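Local coordinates for protein tryptophane-5-halogenase (Microbispora sp. ATCC PTA-5024, PDB 5UAO) that probably chlorinates C5 of a tryptophan in the precursor of the lanthipeptide NAI-107, working as an FAD-dependent halogenase, at residues 197-203 with 215-221; 351-355 with 400-405; 355-360 with 458-462. All blocks are in the same frame, centred on the assembly; numbering follows the deposited sequence.

Interaction 1. Residues 197-203 with 215-221; sequences VDATVAE and LITTDGR. With FAD (flavin-adenine dinucleotide), chain E.
Arg221 reaches across to the backbone of Asp198 and takes its carbonyl O end-on, NH2 at 3.0 Å lying on a lone pair and NH1 standing 44° out of the carbonyl plane. The arginine chain bends at its third torsion (chi3 -68°), which brings the guanidinium round with its other edge along Asp219. There NE meets OD2 of Asp219 at 3.0 Å in a side-on salt bridge, while NH2 bonds OD1. Thr217 OG1 comes to the same OD1 of Asp219 at 2.7 Å from the opposite face of the carboxylate, so the aspartate is gripped from both sides across a type I turn. Obliquely beside the guanidinium, the methyl of Ala199 lies 3.5 Å from Arg221 NH2 and also touches Thr217 CG2. Further along, Thr200 and Thr218 meet at a slant through their CG2 methyls; the hydroxyl of Thr200 is engaged with Ser62, and a water joins Thr200 N to Thr218 OG1 and Asp219 OD1. A classic beta bulge follows, in which the amides of Ala202 (2.8 Å) and Glu203 both point at the carbonyl O of Ile216. Val201, its side chain turned from the partner strand, offers its backbone to the cofactor: its N donates to FAD N1A at 2.8 Å and its O accepts from N6A. The bulged hairpin thus forms the adenine end of the FAD site, in a sheet consistent with a Rossmann-type fold.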
# COMPACT_ATOMS: atom_id res chain seq x y z
N VAL A 197 -2.70 -15.78 -36.51
CA VAL A 197 -3.27 -17.08 -36.81
C VAL A 197 -4.83 -17.00 -36.80
O VAL A 197 -5.42 -16.56 -35.81
CB VAL A 197 -2.75 -18.12 -35.82
CG1 VAL A 197 -3.34 -19.48 -36.10
CG2 VAL A 197 -1.22 -18.21 -35.89
N ASP A 198 -5.48 -17.33 -37.91
CA ASP A 198 -6.93 -17.33 -37.95
C ASP A 198 -7.39 -18.73 -37.59
O ASP A 198 -7.24 -19.67 -38.38
CB ASP A 198 -7.44 -16.86 -39.31
CG ASP A 198 -8.97 -17.00 -39.47
OD1 ASP A 198 -9.74 -17.11 -38.49
OD2 ASP A 198 -9.42 -17.02 -40.64
N ALA A 199 -8.00 -18.87 -36.43
CA ALA A 199 -8.43 -20.21 -35.98
C ALA A 199 -9.48 -20.10 -34.90
O ALA A 199 -9.54 -19.12 -34.17
CB ALA A 199 -7.22 -20.97 -35.45
N THR A 200 -10.33 -21.10 -34.83
CA THR A 200 -11.28 -21.22 -33.75
C THR A 200 -10.83 -22.35 -32.90
O THR A 200 -10.74 -23.53 -33.36
CB THR A 200 -12.71 -21.42 -34.28
OG1 THR A 200 -13.03 -20.26 -35.03
CG2 THR A 200 -13.71 -21.51 -33.11
N VAL A 201 -10.46 -22.04 -31.64
CA VAL A 201 -9.96 -23.11 -30.74
C VAL A 201 -11.13 -23.96 -30.29
O VAL A 201 -12.13 -23.40 -29.89
CB VAL A 201 -9.19 -22.50 -29.52
CG1 VAL A 201 -8.95 -23.54 -28.42
CG2 VAL A 201 -7.89 -21.87 -30.01
N ALA A 202 -11.00 -25.30 -30.41
CA ALA A 202 -12.05 -26.29 -30.01
C ALA A 202 -11.73 -26.91 -28.68
O ALA A 202 -12.64 -27.22 -27.90
CB ALA A 202 -12.17 -27.43 -31.03
N GLU A 203 -10.46 -27.20 -28.46
CA GLU A 203 -10.04 -27.83 -27.25
C GLU A 203 -8.69 -27.32 -26.81
O GLU A 203 -7.75 -27.14 -27.59
CB GLU A 203 -9.97 -29.33 -27.42
CG GLU A 203 -9.68 -30.04 -26.10
CD GLU A 203 -9.35 -31.53 -26.28
OE1 GLU A 203 -9.52 -32.06 -27.41
OE2 GLU A 203 -8.89 -32.14 -25.28
N LEU A 215 -3.22 -26.53 -28.33
CA LEU A 215 -4.60 -26.17 -28.68
C LEU A 215 -5.01 -26.90 -29.98
O LEU A 215 -4.27 -26.89 -30.94
CB LEU A 215 -4.71 -24.67 -28.89
CG LEU A 215 -4.04 -23.75 -27.86
CD1 LEU A 215 -4.05 -22.36 -28.39
CD2 LEU A 215 -4.92 -23.82 -26.65
N ILE A 216 -6.21 -27.47 -30.00
CA ILE A 216 -6.76 -28.09 -31.20
C ILE A 216 -7.85 -27.17 -31.78
O ILE A 216 -8.82 -26.85 -31.11
CB ILE A 216 -7.41 -29.47 -30.88
CG1 ILE A 216 -6.55 -30.30 -29.91
CG2 ILE A 216 -7.86 -30.22 -32.14
CD1 ILE A 216 -5.16 -30.56 -30.36
N THR A 217 -7.67 -26.75 -33.02
CA THR A 217 -8.67 -25.95 -33.67
C THR A 217 -9.85 -26.78 -34.13
O THR A 217 -9.76 -28.02 -34.26
CB THR A 217 -8.12 -25.19 -34.88
OG1 THR A 217 -7.87 -26.07 -36.01
CG2 THR A 217 -6.86 -24.46 -34.49
N THR A 218 -10.94 -26.11 -34.43
CA THR A 218 -12.12 -26.81 -34.96
C THR A 218 -11.86 -27.58 -36.26
O THR A 218 -12.49 -28.56 -36.47
CB THR A 218 -13.23 -25.82 -35.24
OG1 THR A 218 -12.68 -24.73 -36.01
CG2 THR A 218 -13.81 -25.29 -33.92
N ASP A 219 -10.94 -27.13 -37.10
CA ASP A 219 -10.61 -27.82 -38.37
C ASP A 219 -9.57 -28.85 -38.16
O ASP A 219 -9.21 -29.49 -39.11
CB ASP A 219 -10.12 -26.80 -39.41
CG ASP A 219 -8.91 -25.97 -38.89
OD1 ASP A 219 -9.09 -25.00 -38.14
OD2 ASP A 219 -7.76 -26.34 -39.21
N GLY A 220 -8.97 -28.93 -36.95
CA GLY A 220 -7.97 -29.93 -36.60
C GLY A 220 -6.50 -29.55 -36.56
O GLY A 220 -5.68 -30.40 -36.33
N ARG A 221 -6.14 -28.30 -36.83
CA ARG A 221 -4.78 -27.85 -36.55
C ARG A 221 -4.48 -28.02 -35.05
O ARG A 221 -5.39 -27.98 -34.22
CB ARG A 221 -4.55 -26.41 -36.98
CG ARG A 221 -4.36 -26.25 -38.48
CD ARG A 221 -4.39 -24.79 -38.92
NE ARG A 221 -5.73 -24.24 -38.75
CZ ARG A 221 -6.07 -22.96 -38.72
NH1 ARG A 221 -5.15 -21.98 -38.77
NH2 ARG A 221 -7.37 -22.63 -38.58
PA FAD E . -13.34 -9.63 -26.40
O1A FAD E . -13.38 -8.23 -26.99
O2A FAD E . -14.61 -10.40 -25.99
O5B FAD E . -12.40 -10.57 -27.30
C5B FAD E . -12.35 -11.98 -27.24
C4B FAD E . -11.50 -12.46 -28.41
O4B FAD E . -11.34 -13.84 -28.10
C3B FAD E . -12.12 -12.38 -29.82
O3B FAD E . -11.12 -11.95 -30.88
C2B FAD E . -12.58 -13.82 -30.09
O2B FAD E . -12.64 -14.22 -31.52
C1B FAD E . -11.52 -14.59 -29.30
N9A FAD E . -11.96 -15.98 -29.01
C8A FAD E . -12.94 -16.36 -28.13
N7A FAD E . -13.04 -17.72 -28.13
C5A FAD E . -12.14 -18.18 -29.03
C6A FAD E . -11.80 -19.50 -29.55
N6A FAD E . -12.44 -20.61 -29.06
N1A FAD E . -10.82 -19.57 -30.45
C2A FAD E . -10.17 -18.50 -30.91
N3A FAD E . -10.46 -17.26 -30.50
C4A FAD E . -11.42 -17.07 -29.58
N1 FAD E . -13.51 -0.82 -20.75
C2 FAD E . -12.99 0.45 -20.70
O2 FAD E . -11.75 0.64 -20.48
N3 FAD E . -13.78 1.54 -20.89
C4 FAD E . -15.10 1.47 -21.15
O4 FAD E . -15.75 2.55 -21.29
C4X FAD E . -15.72 0.10 -21.22
N5 FAD E . -17.05 -0.12 -21.41
C5X FAD E . -17.58 -1.36 -21.47
C6 FAD E . -18.95 -1.50 -21.67
C7 FAD E . -19.54 -2.75 -21.70
C7M FAD E . -21.01 -2.95 -21.94
C8 FAD E . -18.72 -3.95 -21.59
C8M FAD E . -19.38 -5.31 -21.64
C9 FAD E . -17.35 -3.81 -21.38
C9A FAD E . -16.72 -2.57 -21.29
N10 FAD E . -15.31 -2.42 -21.06
C10 FAD E . -14.81 -1.08 -21.01
C1' FAD E . -14.31 -3.52 -20.96
C2' FAD E . -13.60 -3.48 -22.40
O2' FAD E . -14.72 -3.55 -23.28
C3' FAD E . -12.81 -4.56 -23.23
O3' FAD E . -12.61 -4.42 -24.68
C4' FAD E . -13.71 -5.74 -23.43
O4' FAD E . -14.95 -5.58 -22.69
C5' FAD E . -12.83 -6.97 -23.19
O5' FAD E . -11.92 -7.13 -24.24
P FAD E . -11.42 -8.67 -24.44
O1P FAD E . -11.09 -9.26 -23.13
O2P FAD E . -10.30 -8.50 -25.45
O3P FAD E . -12.58 -9.61 -24.95
O HOH W 1 -10.55 -23.10 -36.88

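Interaction 2. Residues 351-355 with 400-405; sequences VEPLE and FLSIHY. With FAD (flavin-adenine dinucleotide), chain E.
Leu401, on helix 383-406, is the chief bump on a helix face that packs against the 351-355 loop under the isoalloxazine of this flavin-dependent halogenase fold. Its two methyls part to fill neighbouring hollows: CD1 lodges 3.6 Å from Val351 CB and also meets Val351 CG2, whereas CD2 presses on Leu354 CB and on Glu355 CG. The return knob is Leu354. With its CG anti to the backbone N (chi1 -162°), it sends CD2 into the dip between His404 CB, 3.7 Å away, and Tyr405 CE2. Glu355 runs at about a right angle to Phe400, and its CD lies 3.5 Å from Phe400 CE2, the carboxylate and ring planes 34° apart. The Phe400 ring in turn supports the imidazole, since His404 CE1 sits over its centre. That imidazole is fixed at both nitrogens: ND1 bonds the carbonyl O of Phe400, and NE2 makes a nearly straight bond of 2.7 Å to the anti lone pair of Glu355 OE2, which lies in the ring plane. On the loop's other side, away from the helix, Pro353 lies against the flavin, its CG 3.5 Å from FAD C6. At the far end of the interface, Glu352 OE1 meets the edge of the Tyr405 ring, accepting a hydrogen bond from OH whose modelled length is doubtfully short, and the same oxygen is also held by Trp283 NE1.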
# COMPACT_ATOMS: atom_id res chain seq x y z
N VAL A 351 -15.99 -5.46 -14.51
CA VAL A 351 -17.05 -4.68 -13.81
C VAL A 351 -17.64 -3.72 -14.84
O VAL A 351 -17.02 -3.40 -15.87
CB VAL A 351 -16.52 -3.85 -12.64
CG1 VAL A 351 -16.00 -4.75 -11.55
CG2 VAL A 351 -15.44 -2.86 -13.11
N GLU A 352 -18.85 -3.25 -14.56
CA GLU A 352 -19.55 -2.36 -15.48
C GLU A 352 -18.70 -1.11 -15.65
O GLU A 352 -17.85 -0.79 -14.78
CB GLU A 352 -20.91 -2.01 -14.96
CG GLU A 352 -20.97 -1.30 -13.63
CD GLU A 352 -22.35 -1.40 -13.03
OE1 GLU A 352 -23.29 -0.71 -13.43
OE2 GLU A 352 -22.52 -2.26 -12.16
N PRO A 353 -18.85 -0.46 -16.79
CA PRO A 353 -17.93 0.60 -17.10
C PRO A 353 -18.23 1.91 -16.44
O PRO A 353 -17.86 2.97 -16.96
CB PRO A 353 -18.06 0.71 -18.62
CG PRO A 353 -19.52 0.39 -18.81
CD PRO A 353 -19.70 -0.79 -17.94
N LEU A 354 -18.79 1.90 -15.24
CA LEU A 354 -19.09 3.20 -14.57
C LEU A 354 -17.85 4.13 -14.26
O LEU A 354 -17.91 5.38 -14.12
CB LEU A 354 -19.92 2.86 -13.34
CG LEU A 354 -20.74 3.91 -12.63
CD1 LEU A 354 -21.64 4.72 -13.53
CD2 LEU A 354 -21.58 3.13 -11.61
N GLU A 355 -16.71 3.53 -14.09
CA GLU A 355 -15.45 4.32 -13.86
C GLU A 355 -14.34 4.08 -14.89
O GLU A 355 -13.16 4.38 -14.65
CB GLU A 355 -14.94 4.04 -12.44
CG GLU A 355 -15.81 4.68 -11.37
CD GLU A 355 -15.56 6.17 -11.21
OE1 GLU A 355 -14.63 6.69 -11.88
OE2 GLU A 355 -16.34 6.83 -10.48
N PHE A 400 -15.50 0.32 -4.55
CA PHE A 400 -15.74 1.70 -4.99
C PHE A 400 -16.99 1.83 -5.86
O PHE A 400 -17.77 2.76 -5.70
CB PHE A 400 -14.48 2.16 -5.78
CG PHE A 400 -14.57 3.56 -6.37
CD1 PHE A 400 -15.07 4.62 -5.63
CD2 PHE A 400 -14.08 3.82 -7.63
CE1 PHE A 400 -15.08 5.91 -6.15
CE2 PHE A 400 -14.09 5.10 -8.17
CZ PHE A 400 -14.58 6.14 -7.42
N LEU A 401 -17.19 0.93 -6.82
CA LEU A 401 -18.40 0.96 -7.60
C LEU A 401 -19.62 0.75 -6.71
O LEU A 401 -20.70 1.31 -7.01
CB LEU A 401 -18.42 -0.07 -8.72
CG LEU A 401 -17.37 0.18 -9.82
CD1 LEU A 401 -17.45 -0.91 -10.88
CD2 LEU A 401 -17.67 1.49 -10.48
N SER A 402 -19.49 -0.11 -5.69
CA SER A 402 -20.65 -0.41 -4.81
C SER A 402 -21.27 0.90 -4.22
O SER A 402 -22.48 1.00 -4.08
CB SER A 402 -20.24 -1.39 -3.68
OG SER A 402 -19.60 -0.82 -2.51
N ILE A 403 -20.44 1.87 -3.87
CA ILE A 403 -20.96 3.11 -3.28
C ILE A 403 -21.58 4.03 -4.31
O ILE A 403 -22.23 4.98 -3.90
CB ILE A 403 -19.92 3.83 -2.39
CG1 ILE A 403 -18.75 4.36 -3.21
CG2 ILE A 403 -19.42 2.90 -1.35
CD1 ILE A 403 -18.38 5.75 -2.88
N HIS A 404 -21.36 3.80 -5.63
CA HIS A 404 -22.10 4.56 -6.66
C HIS A 404 -23.58 4.13 -6.66
O HIS A 404 -24.47 4.90 -7.03
CB HIS A 404 -21.58 4.31 -8.06
CG HIS A 404 -20.16 4.75 -8.31
ND1 HIS A 404 -19.10 4.35 -7.54
CD2 HIS A 404 -19.64 5.52 -9.28
CE1 HIS A 404 -17.97 4.85 -8.03
NE2 HIS A 404 -18.27 5.54 -9.11
N TYR A 405 -23.84 2.88 -6.26
CA TYR A 405 -25.18 2.33 -6.25
C TYR A 405 -25.94 2.52 -4.96
O TYR A 405 -27.10 2.95 -4.99
CB TYR A 405 -25.19 0.83 -6.63
CG TYR A 405 -25.18 0.61 -8.14
CD1 TYR A 405 -26.36 0.71 -8.87
CD2 TYR A 405 -23.98 0.39 -8.83
CE1 TYR A 405 -26.35 0.54 -10.22
CE2 TYR A 405 -23.96 0.20 -10.17
CZ TYR A 405 -25.15 0.30 -10.85
OH TYR A 405 -25.16 0.15 -12.15
PA FAD E . -13.34 -9.63 -26.40
O1A FAD E . -13.38 -8.23 -26.99
O2A FAD E . -14.61 -10.40 -25.99
O5B FAD E . -12.40 -10.57 -27.30
C5B FAD E . -12.35 -11.98 -27.24
C4B FAD E . -11.50 -12.46 -28.41
O4B FAD E . -11.34 -13.84 -28.10
C3B FAD E . -12.12 -12.38 -29.82
O3B FAD E . -11.12 -11.95 -30.88
C2B FAD E . -12.58 -13.82 -30.09
O2B FAD E . -12.64 -14.22 -31.52
C1B FAD E . -11.52 -14.59 -29.30
N9A FAD E . -11.96 -15.98 -29.01
C8A FAD E . -12.94 -16.36 -28.13
N7A FAD E . -13.04 -17.72 -28.13
C5A FAD E . -12.14 -18.18 -29.03
C6A FAD E . -11.80 -19.50 -29.55
N6A FAD E . -12.44 -20.61 -29.06
N1A FAD E . -10.82 -19.57 -30.45
C2A FAD E . -10.17 -18.50 -30.91
N3A FAD E . -10.46 -17.26 -30.50
C4A FAD E . -11.42 -17.07 -29.58
N1 FAD E . -13.51 -0.82 -20.75
C2 FAD E . -12.99 0.45 -20.70
O2 FAD E . -11.75 0.64 -20.48
N3 FAD E . -13.78 1.54 -20.89
C4 FAD E . -15.10 1.47 -21.15
O4 FAD E . -15.75 2.55 -21.29
C4X FAD E . -15.72 0.10 -21.22
N5 FAD E . -17.05 -0.12 -21.41
C5X FAD E . -17.58 -1.36 -21.47
C6 FAD E . -18.95 -1.50 -21.67
C7 FAD E . -19.54 -2.75 -21.70
C7M FAD E . -21.01 -2.95 -21.94
C8 FAD E . -18.72 -3.95 -21.59
C8M FAD E . -19.38 -5.31 -21.64
C9 FAD E . -17.35 -3.81 -21.38
C9A FAD E . -16.72 -2.57 -21.29
N10 FAD E . -15.31 -2.42 -21.06
C10 FAD E . -14.81 -1.08 -21.01
C1' FAD E . -14.31 -3.52 -20.96
C2' FAD E . -13.60 -3.48 -22.40
O2' FAD E . -14.72 -3.55 -23.28
C3' FAD E . -12.81 -4.56 -23.23
O3' FAD E . -12.61 -4.42 -24.68
C4' FAD E . -13.71 -5.74 -23.43
O4' FAD E . -14.95 -5.58 -22.69
C5' FAD E . -12.83 -6.97 -23.19
O5' FAD E . -11.92 -7.13 -24.24
P FAD E . -11.42 -8.67 -24.44
O1P FAD E . -11.09 -9.26 -23.13
O2P FAD E . -10.30 -8.50 -25.45
O3P FAD E . -12.58 -9.61 -24.95

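Interaction 3. Residues 355-360 with 458-462; sequences ESSGLL and LFYGL. With FAD (flavin-adenine dinucleotide), chain E.
The CA atoms of Glu355 and Tyr460 stay 8.8 Å apart, and those of Leu360 and Phe459 hardly differ, so side chains must bridge two backbones that never meet. Tyr460 spans most of the distance. Its CG is anti to the carbonyl carbon (chi1 -62°), and the phenol reaches the loop with OH 2.7 Å from the carbonyl O of Glu355, donating from above the carbonyl plane, 45° out of it. The hydroxyl also nestles against Ser357 CB at 3.3 Å. Phe459 CD2 stands 3.6 Å above the centre of the Tyr460 ring, and Phe400 packs on the opposite side, which should hold the phenol's rotation. Leu360 CD2 closes the far end, lying 3.8 Å from Phe459 CB. A phenylalanine in place of Tyr460 would probably leave the buried carbonyl of Glu355 without its hydroxyl mate and the turn before helix 358-372 less firmly fixed. Just beyond that turn, in helix 358-372, Leu359 N donates to FAD O2 at 2.7 Å. The phenol bond thus probably helps to set the approach to a helix whose amide is likely to help stabilise negative charge on the reduced flavin.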
# COMPACT_ATOMS: atom_id res chain seq x y z
N GLU A 355 -16.71 3.53 -14.09
CA GLU A 355 -15.45 4.32 -13.86
C GLU A 355 -14.34 4.08 -14.89
O GLU A 355 -13.16 4.38 -14.65
CB GLU A 355 -14.94 4.04 -12.44
CG GLU A 355 -15.81 4.68 -11.37
CD GLU A 355 -15.56 6.17 -11.21
OE1 GLU A 355 -14.63 6.69 -11.88
OE2 GLU A 355 -16.34 6.83 -10.48
N SER A 356 -14.74 3.47 -16.02
CA SER A 356 -13.84 2.89 -17.06
C SER A 356 -12.52 2.33 -16.60
O SER A 356 -11.45 2.82 -16.90
CB SER A 356 -13.58 3.86 -18.20
OG SER A 356 -13.49 5.13 -17.72
N SER A 357 -12.63 1.31 -15.80
CA SER A 357 -11.48 0.62 -15.32
C SER A 357 -11.05 -0.54 -16.24
O SER A 357 -10.04 -1.13 -16.00
CB SER A 357 -11.85 0.01 -13.97
OG SER A 357 -13.11 -0.58 -14.07
N GLY A 358 -11.83 -0.91 -17.27
CA GLY A 358 -11.52 -2.10 -18.08
C GLY A 358 -10.12 -2.10 -18.70
O GLY A 358 -9.33 -3.02 -18.45
N LEU A 359 -9.84 -1.06 -19.48
CA LEU A 359 -8.55 -0.87 -20.16
C LEU A 359 -7.39 -0.67 -19.15
O LEU A 359 -6.27 -1.16 -19.35
CB LEU A 359 -8.60 0.28 -21.15
CG LEU A 359 -8.86 -0.14 -22.63
CD1 LEU A 359 -9.82 -1.23 -22.75
CD2 LEU A 359 -9.33 0.96 -23.54
N LEU A 360 -7.68 0.03 -18.08
CA LEU A 360 -6.71 0.18 -17.02
C LEU A 360 -6.28 -1.15 -16.50
O LEU A 360 -5.11 -1.38 -16.26
CB LEU A 360 -7.33 0.99 -15.87
CG LEU A 360 -6.54 1.09 -14.55
CD1 LEU A 360 -5.17 1.75 -14.73
CD2 LEU A 360 -7.29 1.88 -13.52
N LEU A 458 -6.33 2.12 -6.07
CA LEU A 458 -5.07 2.77 -6.28
C LEU A 458 -5.14 3.88 -7.28
O LEU A 458 -4.55 4.95 -7.07
CB LEU A 458 -4.08 1.76 -6.80
CG LEU A 458 -2.64 2.24 -6.84
CD1 LEU A 458 -2.18 2.66 -5.42
CD2 LEU A 458 -1.81 1.11 -7.44
N PHE A 459 -5.82 3.66 -8.40
CA PHE A 459 -5.80 4.76 -9.36
C PHE A 459 -6.75 5.89 -8.91
O PHE A 459 -6.42 7.03 -9.03
CB PHE A 459 -6.18 4.30 -10.79
CG PHE A 459 -6.40 5.44 -11.68
CD1 PHE A 459 -5.30 6.16 -12.18
CD2 PHE A 459 -7.68 5.91 -11.96
CE1 PHE A 459 -5.48 7.28 -13.00
CE2 PHE A 459 -7.86 7.06 -12.75
CZ PHE A 459 -6.76 7.75 -13.24
N TYR A 460 -7.94 5.53 -8.44
CA TYR A 460 -9.06 6.48 -8.21
C TYR A 460 -8.86 7.22 -6.88
O TYR A 460 -9.23 8.39 -6.75
CB TYR A 460 -10.41 5.71 -8.27
CG TYR A 460 -10.66 5.06 -9.60
CD1 TYR A 460 -11.25 5.77 -10.65
CD2 TYR A 460 -10.28 3.73 -9.84
CE1 TYR A 460 -11.41 5.17 -11.93
CE2 TYR A 460 -10.45 3.13 -11.06
CZ TYR A 460 -10.98 3.86 -12.12
OH TYR A 460 -11.18 3.22 -13.32
N GLY A 461 -8.39 6.48 -5.87
CA GLY A 461 -7.87 7.06 -4.63
C GLY A 461 -8.96 7.55 -3.72
O GLY A 461 -10.17 7.44 -4.02
N LEU A 462 -8.54 8.10 -2.59
CA LEU A 462 -9.42 8.67 -1.63
C LEU A 462 -10.20 9.81 -2.23
O LEU A 462 -11.36 10.02 -1.86
CB LEU A 462 -8.67 9.24 -0.43
CG LEU A 462 -8.22 8.22 0.57
CD1 LEU A 462 -7.48 8.99 1.64
CD2 LEU A 462 -9.41 7.44 1.12
PA FAD E . -13.34 -9.63 -26.40
O1A FAD E . -13.38 -8.23 -26.99
O2A FAD E . -14.61 -10.40 -25.99
O5B FAD E . -12.40 -10.57 -27.30
C5B FAD E . -12.35 -11.98 -27.24
C4B FAD E . -11.50 -12.46 -28.41
O4B FAD E . -11.34 -13.84 -28.10
C3B FAD E . -12.12 -12.38 -29.82
O3B FAD E . -11.12 -11.95 -30.88
C2B FAD E . -12.58 -13.82 -30.09
O2B FAD E . -12.64 -14.22 -31.52
C1B FAD E . -11.52 -14.59 -29.30
N9A FAD E . -11.96 -15.98 -29.01
C8A FAD E . -12.94 -16.36 -28.13
N7A FAD E . -13.04 -17.72 -28.13
C5A FAD E . -12.14 -18.18 -29.03
C6A FAD E . -11.80 -19.50 -29.55
N6A FAD E . -12.44 -20.61 -29.06
N1A FAD E . -10.82 -19.57 -30.45
C2A FAD E . -10.17 -18.50 -30.91
N3A FAD E . -10.46 -17.26 -30.50
C4A FAD E . -11.42 -17.07 -29.58
N1 FAD E . -13.51 -0.82 -20.75
C2 FAD E . -12.99 0.45 -20.70
O2 FAD E . -11.75 0.64 -20.48
N3 FAD E . -13.78 1.54 -20.89
C4 FAD E . -15.10 1.47 -21.15
O4 FAD E . -15.75 2.55 -21.29
C4X FAD E . -15.72 0.10 -21.22
N5 FAD E . -17.05 -0.12 -21.41
C5X FAD E . -17.58 -1.36 -21.47
C6 FAD E . -18.95 -1.50 -21.67
C7 FAD E . -19.54 -2.75 -21.70
C7M FAD E . -21.01 -2.95 -21.94
C8 FAD E . -18.72 -3.95 -21.59
C8M FAD E . -19.38 -5.31 -21.64
C9 FAD E . -17.35 -3.81 -21.38
C9A FAD E . -16.72 -2.57 -21.29
N10 FAD E . -15.31 -2.42 -21.06
C10 FAD E . -14.81 -1.08 -21.01
C1' FAD E . -14.31 -3.52 -20.96
C2' FAD E . -13.60 -3.48 -22.40
O2' FAD E . -14.72 -3.55 -23.28
C3' FAD E . -12.81 -4.56 -23.23
O3' FAD E . -12.61 -4.42 -24.68
C4' FAD E . -13.71 -5.74 -23.43
O4' FAD E . -14.95 -5.58 -22.69
C5' FAD E . -12.83 -6.97 -23.19
O5' FAD E . -11.92 -7.13 -24.24
P FAD E . -11.42 -8.67 -24.44
O1P FAD E . -11.09 -9.26 -23.13
O2P FAD E . -10.30 -8.50 -25.45
O3P FAD E . -12.58 -9.61 -24.95

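In the fold
A single extended FAD threads all three sites. Interaction 1 receives the adenine end and lies far from the others: its centre is about 37 Å from that of interaction 2 and about 35 Å from that of interaction 3, with nearest atoms about 24 and 21 Å away. Interactions 2 and 3 gather at the isoalloxazine, their centres about 10 Å apart, and share Glu355, whose carboxylate serves one and whose carbonyl serves the other. They also touch directly, Val351 CG2 lying 3.4 Å from Ser357 OG and Phe400 CE2 3.7 Å from Tyr460 CG. Segment 351-360 is backed by helix 383-406 and the residues leading into helix 461-471, while Pro353, Ser356 and Leu359 face the flavin.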